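Local coordinates for benzoylformate Decarboxylase (Polynucleobacter necessarius, PDB 4K9Q), which probably decarboxylates benzoylformate to benzaldehyde and carbon dioxide, using bound thiamine diphosphate and a magnesium ion, at residues A130-V135 / W163-P168; S177-P182 / S315-I320; N199-Y204 / K259-H264; K494-E499 / S518-P523. One frame throughout, in Å; residues are numbered along the deposited sequence. Where two conformers were deposited one is given.

Interaction 1 of 4, residues A130-V135 / W163-P168; sequences ARPEDV and WEKLIP
Ile167 packs against Glu133 through its methyl branch, with Ile167 CG2 lying 3.8 Å from Glu133 CG. The two side chains run antiparallel alongside each other, and it is the aliphatic stem of Glu133 that touches. Ile167 CG1 sits between the backbone N and the carbonyl carbon (chi1 63°), which brings CD1 to the main chain of Glu133, 4.1 Å from Glu133 O. Pro132 CB and CG both meet the lysine stem, each 3.9 Å from Lys165 CG. Beyond that point the lysine chain leads away, and its NZ bonds to Asp161 O. Further along, Val135 CG1 approaches Trp163 CH2 obliquely at 3.9 Å. These contacts join strand 166-167, paired with strand 2-3, to the loop leading into helix 135-147. Cut back to an alanine, Ile167 would probably leave the Glu133 stem without its apolar neighbour and open a gap beside Glu133. Arg131 instead bonds Asp134 within the loop, NE to OD1 at 3.1 Å, and bridges to Glu102 of a second subunit. Cohesion between the segments is thus apolar, supplied partly by the hydrocarbon portions of Glu133 and of Lys165, whose charged end is engaged elsewhere.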
loop_
_atom_site.group_PDB
_atom_site.type_symbol
_atom_site.label_atom_id
_atom_site.label_comp_id
_atom_site.label_asym_id
_atom_site.label_seq_id
_atom_site.Cartn_x
_atom_site.Cartn_y
_atom_site.Cartn_z
ATOM N N ALA A 130 6.568 -7.962 15.801
ATOM C CA ALA A 130 6.081 -7.019 16.800
ATOM C C ALA A 130 6.908 -7.035 18.090
ATOM O O ALA A 130 6.765 -6.150 18.919
ATOM C CB ALA A 130 4.599 -7.292 17.118
ATOM N N ARG A 131 7.763 -8.040 18.253
ATOM C CA ARG A 131 8.685 -8.098 19.391
ATOM C C ARG A 131 9.794 -9.115 19.090
ATOM O O ARG A 131 9.641 -9.957 18.201
ATOM C CB ARG A 131 7.936 -8.462 20.676
ATOM C CG ARG A 131 7.190 -9.739 20.548
ATOM C CD ARG A 131 6.217 -10.015 21.693
ATOM N NE ARG A 131 5.791 -11.393 21.532
ATOM C CZ ARG A 131 5.558 -12.237 22.522
ATOM N NH1 ARG A 131 5.668 -11.838 23.785
ATOM N NH2 ARG A 131 5.203 -13.481 22.234
ATOM N N PRO A 132 10.926 -9.021 19.801
ATOM C CA PRO A 132 12.007 -9.995 19.597
ATOM C C PRO A 132 11.534 -11.442 19.766
ATOM O O PRO A 132 11.966 -12.324 19.023
ATOM C CB PRO A 132 13.009 -9.650 20.703
ATOM C CG PRO A 132 12.710 -8.237 21.084
ATOM C CD PRO A 132 11.261 -7.993 20.801
ATOM N N GLU A 133 10.649 -11.672 20.732
ATOM C CA GLU A 133 10.108 -13.005 20.990
ATOM C C GLU A 133 9.488 -13.656 19.750
ATOM O O GLU A 133 9.460 -14.886 19.633
ATOM C CB GLU A 133 9.070 -12.952 22.115
ATOM C CG GLU A 133 9.646 -12.756 23.516
ATOM C CD GLU A 133 9.953 -11.301 23.864
ATOM O OE1 GLU A 133 9.823 -10.409 22.995
ATOM O OE2 GLU A 133 10.332 -11.045 25.027
ATOM N N ASP A 134 8.988 -12.834 18.828
ATOM C CA ASP A 134 8.299 -13.337 17.647
ATOM C C ASP A 134 9.208 -13.640 16.465
ATOM O O ASP A 134 8.734 -14.138 15.436
ATOM C CB ASP A 134 7.237 -12.339 17.191
ATOM C CG ASP A 134 6.161 -12.115 18.243
ATOM O OD1 ASP A 134 5.800 -13.079 18.954
ATOM O OD2 ASP A 134 5.684 -10.971 18.359
ATOM N N VAL A 135 10.505 -13.352 16.591
ATOM C CA VAL A 135 11.393 -13.503 15.435
ATOM C C VAL A 135 11.484 -14.948 14.908
ATOM O O VAL A 135 11.324 -15.173 13.703
ATOM C CB VAL A 135 12.792 -12.855 15.669
ATOM C CG1 VAL A 135 13.767 -13.241 14.543
ATOM C CG2 VAL A 135 12.656 -11.337 15.805
ATOM N N TRP A 163 18.360 -9.613 18.168
ATOM C CA TRP A 163 19.110 -10.861 18.097
ATOM C C TRP A 163 19.717 -11.328 19.409
ATOM O O TRP A 163 19.793 -12.530 19.656
ATOM C CB TRP A 163 20.189 -10.777 17.007
ATOM C CG TRP A 163 19.582 -10.595 15.661
ATOM C CD1 TRP A 163 19.591 -9.461 14.893
ATOM C CD2 TRP A 163 18.832 -11.570 14.930
ATOM N NE1 TRP A 163 18.900 -9.681 13.723
ATOM C CE2 TRP A 163 18.425 -10.967 13.721
ATOM C CE3 TRP A 163 18.463 -12.897 15.180
ATOM C CZ2 TRP A 163 17.672 -11.648 12.767
ATOM C CZ3 TRP A 163 17.726 -13.571 14.227
ATOM C CH2 TRP A 163 17.336 -12.944 13.037
ATOM N N GLU A 164 20.148 -10.380 20.237
ATOM C CA GLU A 164 20.814 -10.697 21.501
ATOM C C GLU A 164 19.843 -10.871 22.664
ATOM O O GLU A 164 20.262 -11.166 23.786
ATOM C CB GLU A 164 21.803 -9.589 21.865
ATOM C CG GLU A 164 21.127 -8.253 22.153
ATOM C CD GLU A 164 22.106 -7.165 22.562
ATOM O OE1 GLU A 164 21.658 -6.016 22.757
ATOM O OE2 GLU A 164 23.316 -7.451 22.691
ATOM N N LYS A 165 18.554 -10.659 22.421
ATOM C CA LYS A 165 17.569 -10.773 23.504
ATOM C C LYS A 165 17.399 -12.229 23.944
ATOM O O LYS A 165 17.290 -13.135 23.114
ATOM C CB LYS A 165 16.211 -10.197 23.082
ATOM C CG LYS A 165 16.218 -8.709 22.691
ATOM C CD LYS A 165 16.569 -7.817 23.878
ATOM C CE LYS A 165 16.324 -6.347 23.566
ATOM N NZ LYS A 165 17.440 -5.785 22.782
ATOM N N LEU A 166 17.392 -12.456 25.255
ATOM C CA LEU A 166 17.044 -13.764 25.800
ATOM C C LEU A 166 15.537 -13.914 25.817
ATOM O O LEU A 166 14.830 -13.053 26.342
ATOM C CB LEU A 166 17.568 -13.906 27.223
ATOM C CG LEU A 166 19.058 -14.191 27.374
ATOM C CD1 LEU A 166 19.406 -14.257 28.853
ATOM C CD2 LEU A 166 19.416 -15.492 26.674
ATOM N N ILE A 167 15.046 -15.008 25.250
ATOM C CA ILE A 167 13.610 -15.242 25.152
ATOM C C ILE A 167 13.292 -16.681 25.543
ATOM O O ILE A 167 14.167 -17.549 25.503
ATOM C CB ILE A 167 13.082 -14.969 23.719
ATOM C CG1 ILE A 167 13.717 -15.931 22.710
ATOM C CG2 ILE A 167 13.334 -13.515 23.313
ATOM C CD1 ILE A 167 12.967 -16.008 21.377
ATOM N N PRO A 168 12.033 -16.942 25.929
ATOM C CA PRO A 168 11.626 -18.309 26.264
ATOM C C PRO A 168 11.874 -19.263 25.106
ATOM O O PRO A 168 11.656 -18.915 23.942
ATOM C CB PRO A 168 10.123 -18.169 26.523
ATOM C CG PRO A 168 9.950 -16.752 26.948
ATOM C CD PRO A 168 10.937 -15.977 26.118
#

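Interaction 2 of 4, residues S177-P182 / S315-I320; sequences STRQGP and SKLFLI
Arg179 lays its guanidinium over Leu317 where a short, weakly bonded strand at 180-181 meets the first turns of helix 315-323. This helix follows the last strand of a Rossmann-type parallel sheet (strand order 3-2-1-4-5-6), so the contact joins the chain ahead of helix 184-196 to the helix that comes after that sheet. Leu317 CD2 sits 3.6 Å above one face of the guanidinium, displaced toward its rim, and comes within 3.8 Å of Arg179 CZ. A bend at chi3 (-62°) turns the guanidinium so that a face meets the methyl, while Lys316 CD comes up at the edge, 4.0 Å from Arg179 NH2. Lys316 NZ is also near, 5.0 Å from Arg179 NH2; Asp183 and Asp185 of the third subunit, both salt-bridged to Arg179 NH1, probably offset this like-charge proximity.

Gln180 turns its side chain away and offers only its main chain to Leu317; its N-H is taken by Gln149. At Gly181, Leu317 CD1 settles 3.6 Å from Gly181 CA; a beta carbon here would collide with Pro182 CD. Gly181 also pairs in an antiparallel ladder with a strand of the third subunit, so the residue touched by the leucine belongs to a sheet that runs on across the interface. Leu317 therefore divides its two methyls, CD1 to the backbone and CD2 to the guanidinium. Pro182 follows, its ring crossing Leu317 at about a right angle with Pro182 CD 4.2 Å from Leu317 CB. Pro182 CB meets the Phe318 ring at the edge, 4.5 Å from Phe318 CD1.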
loop_
_atom_site.group_PDB
_atom_site.type_symbol
_atom_site.label_atom_id
_atom_site.label_comp_id
_atom_site.label_asym_id
_atom_site.label_seq_id
_atom_site.Cartn_x
_atom_site.Cartn_y
_atom_site.Cartn_z
ATOM N N SER A 177 2.502 -28.315 3.277
ATOM C CA SER A 177 2.471 -28.922 1.959
ATOM C C SER A 177 3.061 -27.928 0.979
ATOM O O SER A 177 2.983 -26.711 1.189
ATOM C CB SER A 177 1.033 -29.267 1.550
ATOM O OG SER A 177 0.215 -28.110 1.488
ATOM N N THR A 178 3.634 -28.440 -0.103
ATOM C CA THR A 178 4.239 -27.594 -1.118
ATOM C C THR A 178 3.565 -27.777 -2.474
ATOM O O THR A 178 4.022 -27.232 -3.491
ATOM C CB THR A 178 5.717 -27.921 -1.275
ATOM O OG1 THR A 178 5.855 -29.277 -1.725
ATOM C CG2 THR A 178 6.429 -27.744 0.063
ATOM N N ARG A 179 2.476 -28.542 -2.476
ATOM C CA ARG A 179 1.732 -28.845 -3.692
ATOM C C ARG A 179 0.257 -28.923 -3.370
ATOM O O ARG A 179 -0.127 -29.353 -2.272
ATOM C CB ARG A 179 2.119 -30.218 -4.263
ATOM C CG ARG A 179 3.568 -30.394 -4.642
ATOM C CD ARG A 179 3.735 -31.613 -5.534
ATOM N NE ARG A 179 3.341 -32.867 -4.884
ATOM C CZ ARG A 179 3.483 -34.062 -5.454
ATOM N NH1 ARG A 179 3.106 -35.168 -4.816
ATOM N NH2 ARG A 179 4.017 -34.152 -6.668
ATOM N N GLN A 180 -0.564 -28.533 -4.342
ATOM C CA GLN A 180 -1.993 -28.799 -4.293
ATOM C C GLN A 180 -2.428 -29.422 -5.602
ATOM O O GLN A 180 -1.912 -29.068 -6.677
ATOM C CB GLN A 180 -2.782 -27.525 -4.057
ATOM C CG GLN A 180 -2.681 -27.012 -2.651
ATOM C CD GLN A 180 -3.814 -26.093 -2.329
ATOM O OE1 GLN A 180 -3.654 -24.876 -2.332
ATOM N NE2 GLN A 180 -4.987 -26.667 -2.067
ATOM N N GLY A 181 -3.363 -30.358 -5.503
ATOM C CA GLY A 181 -3.867 -31.074 -6.655
ATOM C C GLY A 181 -5.119 -30.455 -7.240
ATOM O O GLY A 181 -5.644 -29.466 -6.733
ATOM N N PRO A 182 -5.597 -31.035 -8.343
ATOM C CA PRO A 182 -6.721 -30.502 -9.105
ATOM C C PRO A 182 -8.049 -30.964 -8.526
ATOM O O PRO A 182 -8.102 -32.003 -7.877
ATOM C CB PRO A 182 -6.529 -31.148 -10.476
ATOM C CG PRO A 182 -5.922 -32.484 -10.158
ATOM C CD PRO A 182 -5.041 -32.257 -8.947
ATOM N N SER A 315 1.382 -29.039 -11.744
ATOM C CA SER A 315 1.427 -29.662 -13.061
ATOM C C SER A 315 1.575 -31.178 -12.987
ATOM O O SER A 315 0.934 -31.913 -13.738
ATOM C CB SER A 315 2.580 -29.088 -13.887
ATOM O OG SER A 315 2.167 -27.903 -14.542
ATOM N N LYS A 316 2.439 -31.642 -12.093
ATOM C CA LYS A 316 2.674 -33.076 -11.975
ATOM C C LYS A 316 1.397 -33.793 -11.539
ATOM O O LYS A 316 1.001 -34.800 -12.140
ATOM C CB LYS A 316 3.823 -33.373 -11.008
ATOM C CG LYS A 316 4.321 -34.805 -11.114
ATOM C CD LYS A 316 5.537 -35.055 -10.254
ATOM C CE LYS A 316 6.009 -36.492 -10.426
ATOM N NZ LYS A 316 7.088 -36.843 -9.470
ATOM N N LEU A 317 0.752 -33.270 -10.504
ATOM C CA LEU A 317 -0.472 -33.878 -10.001
ATOM C C LEU A 317 -1.549 -33.918 -11.086
ATOM O O LEU A 317 -2.241 -34.926 -11.238
ATOM C CB LEU A 317 -0.973 -33.145 -8.765
ATOM C CG LEU A 317 -0.011 -33.281 -7.585
ATOM C CD1 LEU A 317 -0.587 -32.636 -6.345
ATOM C CD2 LEU A 317 0.289 -34.741 -7.323
ATOM N N PHE A 318 -1.680 -32.841 -11.858
ATOM C CA PHE A 318 -2.653 -32.852 -12.947
ATOM C C PHE A 318 -2.319 -33.879 -14.024
ATOM O O PHE A 318 -3.183 -34.632 -14.452
ATOM C CB PHE A 318 -2.809 -31.494 -13.623
ATOM C CG PHE A 318 -3.693 -31.557 -14.835
ATOM C CD1 PHE A 318 -5.078 -31.522 -14.699
ATOM C CD2 PHE A 318 -3.147 -31.724 -16.099
ATOM C CE1 PHE A 318 -5.900 -31.611 -15.818
ATOM C CE2 PHE A 318 -3.957 -31.819 -17.212
ATOM C CZ PHE A 318 -5.334 -31.760 -17.072
ATOM N N LEU A 319 -1.072 -33.894 -14.479
ATOM C CA LEU A 319 -0.685 -34.802 -15.557
ATOM C C LEU A 319 -0.891 -36.270 -15.155
ATOM O O LEU A 319 -1.328 -37.090 -15.958
ATOM C CB LEU A 319 0.764 -34.547 -15.981
ATOM C CG LEU A 319 0.943 -33.247 -16.774
ATOM C CD1 LEU A 319 2.400 -32.797 -16.771
ATOM C CD2 LEU A 319 0.414 -33.415 -18.203
ATOM N N ILE A 320 -0.583 -36.588 -13.906
ATOM C CA ILE A 320 -0.785 -37.943 -13.395
ATOM C C ILE A 320 -2.273 -38.321 -13.392
ATOM O O ILE A 320 -2.652 -39.406 -13.842
ATOM C CB ILE A 320 -0.184 -38.099 -11.980
ATOM C CG1 ILE A 320 1.346 -38.071 -12.057
ATOM C CG2 ILE A 320 -0.653 -39.392 -11.345
ATOM C CD1 ILE A 320 2.007 -37.887 -10.721
#

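Interaction 3 of 4, residues N199-Y204 / K259-H264; sequences NPLLIY and KQIQGH
The His264 ring has Leu201 on one face, and Asn199 O and Ile261 O at its edge, near the ring plane. Leu201 CD1 makes a CH-pi contact, 3.8 Å from the ring centroid and 25° off the normal, displaced toward the CD2 rim. At the edge, His264 ND1 donates to Asn199 O at 3.0 Å; the acceptor lies nearly in the ring plane, yet the donor stands above the carbonyl plane (50° out of it), away from a lone pair. The Asn199 amide is tilted 44° to the imidazole, and its ND2 gives a weak hydrogen bond to Gly263 O at 3.0 Å. With CG anti to the backbone N, the asparagine reaches over to the turn that precedes strand 266-270.

These groups sit at the entrance to two adjacent central strands of the Rossmann-type sheet, 201-204 and 266-270, with the turn coming off helix 254-260. Gly263 takes a positive phi, where a beta carbon would jam against the preceding carbonyl. Deeper in, the leucine's second methyl is used: Leu201 CD2 meets Ile261 CG2 at 3.9 Å, the side chains crossing at about a right angle. Ile261, just past the helix end, also packs on Ile267 of the neighbouring strand.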
loop_
_atom_site.group_PDB
_atom_site.type_symbol
_atom_site.label_atom_id
_atom_site.label_comp_id
_atom_site.label_asym_id
_atom_site.label_seq_id
_atom_site.Cartn_x
_atom_site.Cartn_y
_atom_site.Cartn_z
ATOM N N ASN A 199 -8.201 -32.954 -33.023
ATOM C CA ASN A 199 -6.808 -32.627 -33.289
ATOM C C ASN A 199 -6.250 -31.702 -32.213
ATOM O O ASN A 199 -5.966 -30.534 -32.480
ATOM C CB ASN A 199 -6.700 -31.951 -34.655
ATOM C CG ASN A 199 -5.298 -32.005 -35.225
ATOM O OD1 ASN A 199 -4.424 -32.707 -34.706
ATOM N ND2 ASN A 199 -5.078 -31.276 -36.311
ATOM N N PRO A 200 -6.105 -32.217 -30.987
ATOM C CA PRO A 200 -5.641 -31.379 -29.873
ATOM C C PRO A 200 -4.191 -30.938 -30.053
ATOM O O PRO A 200 -3.403 -31.624 -30.711
ATOM C CB PRO A 200 -5.760 -32.313 -28.664
ATOM C CG PRO A 200 -5.642 -33.685 -29.241
ATOM C CD PRO A 200 -6.335 -33.610 -30.569
ATOM N N LEU A 201 -3.854 -29.785 -29.485
ATOM C CA LEU A 201 -2.480 -29.294 -29.499
ATOM C C LEU A 201 -2.081 -28.946 -28.073
ATOM O O LEU A 201 -2.860 -28.352 -27.331
ATOM C CB LEU A 201 -2.357 -28.076 -30.428
ATOM C CG LEU A 201 -1.028 -27.306 -30.477
ATOM C CD1 LEU A 201 -0.750 -26.753 -31.881
ATOM C CD2 LEU A 201 -1.044 -26.180 -29.445
ATOM N N LEU A 202 -0.875 -29.341 -27.683
ATOM C CA LEU A 202 -0.406 -29.119 -26.320
ATOM C C LEU A 202 0.574 -27.957 -26.255
ATOM O O LEU A 202 1.464 -27.844 -27.095
ATOM C CB LEU A 202 0.251 -30.387 -25.776
ATOM C CG LEU A 202 -0.645 -31.599 -25.543
ATOM C CD1 LEU A 202 0.194 -32.819 -25.234
ATOM C CD2 LEU A 202 -1.588 -31.312 -24.403
ATOM N N ILE A 203 0.395 -27.092 -25.259
ATOM C CA ILE A 203 1.348 -26.022 -24.982
ATOM C C ILE A 203 1.819 -26.208 -23.548
ATOM O O ILE A 203 1.013 -26.177 -22.619
ATOM C CB ILE A 203 0.718 -24.632 -25.151
ATOM C CG1 ILE A 203 0.218 -24.452 -26.589
ATOM C CG2 ILE A 203 1.733 -23.528 -24.775
ATOM C CD1 ILE A 203 -0.491 -23.135 -26.817
ATOM N N TYR A 204 3.117 -26.431 -23.369
ATOM C CA TYR A 204 3.673 -26.697 -22.036
ATOM C C TYR A 204 4.484 -25.502 -21.529
ATOM O O TYR A 204 5.254 -24.899 -22.281
ATOM C CB TYR A 204 4.598 -27.918 -22.069
ATOM C CG TYR A 204 3.926 -29.274 -22.097
ATOM C CD1 TYR A 204 2.545 -29.402 -22.191
ATOM C CD2 TYR A 204 4.690 -30.434 -22.026
ATOM C CE1 TYR A 204 1.941 -30.663 -22.212
ATOM C CE2 TYR A 204 4.098 -31.689 -22.045
ATOM C CZ TYR A 204 2.729 -31.798 -22.138
ATOM O OH TYR A 204 2.162 -33.050 -22.153
ATOM N N LYS A 259 -1.398 -17.769 -35.315
ATOM C CA LYS A 259 -1.117 -18.363 -36.615
ATOM C C LYS A 259 -0.372 -19.683 -36.478
ATOM O O LYS A 259 -0.581 -20.612 -37.264
ATOM C CB LYS A 259 -0.339 -17.382 -37.499
ATOM C CG LYS A 259 -1.213 -16.248 -38.034
ATOM C CD LYS A 259 -0.410 -15.253 -38.862
ATOM C CE LYS A 259 -1.272 -14.063 -39.270
ATOM N NZ LYS A 259 -2.465 -14.489 -40.056
ATOM N N GLN A 260 0.485 -19.778 -35.469
ATOM C CA GLN A 260 1.273 -20.987 -35.275
ATOM C C GLN A 260 0.453 -22.189 -34.831
ATOM O O GLN A 260 0.840 -23.331 -35.085
ATOM C CB GLN A 260 2.413 -20.749 -34.288
ATOM C CG GLN A 260 3.456 -19.771 -34.779
ATOM C CD GLN A 260 4.584 -19.604 -33.786
ATOM O OE1 GLN A 260 4.406 -19.002 -32.722
ATOM N NE2 GLN A 260 5.750 -20.157 -34.116
ATOM N N ILE A 261 -0.678 -21.945 -34.180
ATOM C CA ILE A 261 -1.463 -23.048 -33.622
ATOM C C ILE A 261 -2.739 -23.332 -34.421
ATOM O O ILE A 261 -3.577 -24.130 -34.005
ATOM C CB ILE A 261 -1.770 -22.829 -32.104
ATOM C CG1 ILE A 261 -2.618 -21.568 -31.892
ATOM C CG2 ILE A 261 -0.453 -22.759 -31.305
ATOM C CD1 ILE A 261 -3.160 -21.403 -30.451
ATOM N N GLN A 262 -2.878 -22.689 -35.575
ATOM C CA GLN A 262 -4.027 -22.935 -36.446
ATOM C C GLN A 262 -4.138 -24.408 -36.850
ATOM O O GLN A 262 -3.132 -25.110 -36.960
ATOM C CB GLN A 262 -3.957 -22.054 -37.694
ATOM C CG GLN A 262 -4.281 -20.594 -37.437
ATOM C CD GLN A 262 -4.204 -19.750 -38.697
ATOM O OE1 GLN A 262 -3.681 -20.192 -39.724
ATOM N NE2 GLN A 262 -4.725 -18.528 -38.626
ATOM N N GLY A 263 -5.367 -24.874 -37.060
ATOM C CA GLY A 263 -5.591 -26.230 -37.530
ATOM C C GLY A 263 -5.879 -27.234 -36.426
ATOM O O GLY A 263 -5.953 -28.441 -36.678
ATOM N N HIS A 264 -6.038 -26.736 -35.202
ATOM C CA HIS A 264 -6.286 -27.597 -34.051
ATOM C C HIS A 264 -7.522 -27.124 -33.298
ATOM O O HIS A 264 -7.653 -25.937 -32.994
ATOM C CB HIS A 264 -5.055 -27.619 -33.151
ATOM C CG HIS A 264 -3.837 -28.150 -33.835
ATOM N ND1 HIS A 264 -3.524 -29.492 -33.863
ATOM C CD2 HIS A 264 -2.872 -27.523 -34.546
ATOM C CE1 HIS A 264 -2.409 -29.667 -34.550
ATOM N NE2 HIS A 264 -1.993 -28.488 -34.976
#

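Interaction 4 of 4, residues K494-E499 / S518-P523; sequences KSLKVE and SVIVVP
Lys494 and Val519 open a parallel ladder: Val519 N donates to Lys494 O at 2.6 Å, a short bond. Leu496 then uses both its polar backbone atoms, its N bonding to Val519 O at 3.1 Å and its O accepting from Val521 N at 2.9 Å, the latter in the carbonyl plane with an N-H...O angle of 173°. Val498 N to Val521 O completes the series at 2.9 Å. Segment axes only 6° apart and 4.5 Å at closest approach fit this regular pairing. Between these bonds run CA-H...O contacts, as from Ser495 CA to Val519 O at 3.3 Å.

Apolar packing concentrates on Val498, whose CG2 lies between the backbone N and the carbonyl carbon and there meets Val522 CG2 at 3.9 Å and also Ile520 CG2. At the end of the ladder Pro523 offers no N-H; its CD lies tightly, 2.9 Å from Val498 O, a buried oxygen with no polar partner. The Glu499 side chain crosses Pro523 at about a right angle, its OE1 near Pro523 CG. A glycine in place of Pro523 would probably leave that carboxylate without its ring support and free the strand end to turn.

Strand 494-497 is outermost in the sheet within this chain, and 517-523 lies between it and 449-455. Helix 501-513, the crossover of this beta-alpha-beta unit, packs on Val498 and Ser518, whereas helix 484-490 touches Lys497 and Val521.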
loop_
_atom_site.group_PDB
_atom_site.type_symbol
_atom_site.label_atom_id
_atom_site.label_comp_id
_atom_site.label_asym_id
_atom_site.label_seq_id
_atom_site.Cartn_x
_atom_site.Cartn_y
_atom_site.Cartn_z
ATOM N N LYS A 494 39.124 -15.641 -15.433
ATOM C CA LYS A 494 39.850 -15.893 -16.673
ATOM C C LYS A 494 39.059 -15.158 -17.740
ATOM O O LYS A 494 37.840 -15.312 -17.826
ATOM C CB LYS A 494 39.894 -17.389 -16.984
ATOM C CG LYS A 494 40.757 -18.191 -16.050
ATOM C CD LYS A 494 42.200 -17.722 -16.094
ATOM C CE LYS A 494 43.101 -18.660 -15.301
ATOM N NZ LYS A 494 43.045 -20.048 -15.853
ATOM N N SER A 495 39.725 -14.337 -18.537
ATOM C CA SER A 495 39.024 -13.448 -19.454
ATOM C C SER A 495 39.819 -13.229 -20.740
ATOM O O SER A 495 41.009 -12.910 -20.690
ATOM C CB SER A 495 38.790 -12.106 -18.753
ATOM O OG SER A 495 37.924 -11.264 -19.486
ATOM N N LEU A 496 39.169 -13.379 -21.884
ATOM C CA LEU A 496 39.830 -13.097 -23.150
ATOM C C LEU A 496 38.815 -12.872 -24.250
ATOM O O LEU A 496 37.643 -13.250 -24.128
ATOM C CB LEU A 496 40.775 -14.232 -23.546
ATOM C CG LEU A 496 40.119 -15.433 -24.221
ATOM C CD1 LEU A 496 41.163 -16.284 -24.956
ATOM C CD2 LEU A 496 39.385 -16.238 -23.183
ATOM N N LYS A 497 39.278 -12.246 -25.322
ATOM C CA LYS A 497 38.472 -12.010 -26.507
ATOM C C LYS A 497 38.943 -12.922 -27.636
ATOM O O LYS A 497 40.152 -13.074 -27.855
ATOM C CB LYS A 497 38.612 -10.548 -26.919
ATOM C CG LYS A 497 37.761 -10.134 -28.108
ATOM C CD LYS A 497 37.778 -8.608 -28.241
ATOM C CE LYS A 497 37.023 -8.135 -29.461
ATOM N NZ LYS A 497 37.193 -6.669 -29.684
ATOM N N VAL A 498 38.003 -13.539 -28.340
ATOM C CA VAL A 498 38.347 -14.415 -29.465
ATOM C C VAL A 498 37.870 -13.776 -30.766
ATOM O O VAL A 498 36.842 -13.117 -30.784
ATOM C CB VAL A 498 37.768 -15.834 -29.289
ATOM C CG1 VAL A 498 38.371 -16.512 -28.045
ATOM C CG2 VAL A 498 36.247 -15.794 -29.188
ATOM N N GLU A 499 38.622 -13.956 -31.848
ATOM C CA GLU A 499 38.280 -13.298 -33.112
ATOM C C GLU A 499 37.930 -14.274 -34.230
ATOM O O GLU A 499 37.521 -13.855 -35.313
ATOM C CB GLU A 499 39.419 -12.382 -33.576
ATOM C CG GLU A 499 39.742 -11.229 -32.630
ATOM C CD GLU A 499 38.722 -10.106 -32.693
ATOM O OE1 GLU A 499 37.844 -10.136 -33.583
ATOM O OE2 GLU A 499 38.794 -9.187 -31.849
ATOM N N SER A 518 35.086 -18.126 -15.997
ATOM C CA SER A 518 35.738 -17.619 -17.205
ATOM C C SER A 518 34.812 -16.680 -17.980
ATOM O O SER A 518 33.590 -16.842 -17.959
ATOM C CB SER A 518 36.128 -18.786 -18.121
ATOM O OG SER A 518 37.136 -19.612 -17.547
ATOM N N VAL A 519 35.406 -15.714 -18.679
ATOM C CA VAL A 519 34.682 -14.847 -19.599
ATOM C C VAL A 519 35.310 -14.948 -20.987
ATOM O O VAL A 519 36.517 -14.747 -21.155
ATOM C CB VAL A 519 34.689 -13.381 -19.114
ATOM C CG1 VAL A 519 34.009 -12.463 -20.125
ATOM C CG2 VAL A 519 34.011 -13.283 -17.761
ATOM N N ILE A 520 34.487 -15.283 -21.971
ATOM C CA ILE A 520 34.927 -15.365 -23.358
ATOM C C ILE A 520 34.135 -14.352 -24.170
ATOM O O ILE A 520 32.922 -14.476 -24.310
ATOM C CB ILE A 520 34.706 -16.780 -23.920
ATOM C CG1 ILE A 520 35.444 -17.797 -23.043
ATOM C CG2 ILE A 520 35.156 -16.860 -25.380
ATOM C CD1 ILE A 520 35.209 -19.247 -23.418
ATOM N N VAL A 521 34.820 -13.343 -24.696
ATOM C CA VAL A 521 34.147 -12.284 -25.439
ATOM C C VAL A 521 34.230 -12.588 -26.937
ATOM O O VAL A 521 35.320 -12.802 -27.478
ATOM C CB VAL A 521 34.768 -10.897 -25.113
ATOM C CG1 VAL A 521 34.029 -9.783 -25.855
ATOM C CG2 VAL A 521 34.769 -10.654 -23.594
ATOM N N VAL A 522 33.073 -12.628 -27.591
ATOM C CA VAL A 522 32.986 -12.949 -29.004
ATOM C C VAL A 522 32.372 -11.772 -29.767
ATOM O O VAL A 522 31.180 -11.495 -29.635
ATOM C CB VAL A 522 32.113 -14.197 -29.235
ATOM C CG1 VAL A 522 32.217 -14.652 -30.699
ATOM C CG2 VAL A 522 32.515 -15.314 -28.278
ATOM N N PRO A 523 33.190 -11.049 -30.546
ATOM C CA PRO A 523 32.614 -9.998 -31.390
ATOM C C PRO A 523 31.756 -10.626 -32.483
ATOM O O PRO A 523 32.202 -11.569 -33.148
ATOM C CB PRO A 523 33.840 -9.322 -32.015
ATOM C CG PRO A 523 35.018 -9.832 -31.268
ATOM C CD PRO A 523 34.646 -11.167 -30.708
#

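Overall arrangement
The contacts are spread across the three alpha/beta regions of the subunit. Interaction 3 and the helical half of interaction 2 belong to the Rossmann-type central region; the two centres are about 24 Å apart and the nearest atoms about 4 Å, without touching, and interaction 3 falls within the chain span that interaction 2 brackets. Interaction 1 lies about 56 Å from interaction 3, centre to centre, on the other side of the chain's centre. Interaction 4 is the one near the cofactor: the Val521 side chain is about 10 Å from the magnesium ion, about 11 Å from thiamine diphosphate and about 7 Å from the side chain of metal-binding Asp429. Interactions 1 and 2 also adjoin neighbouring subunits.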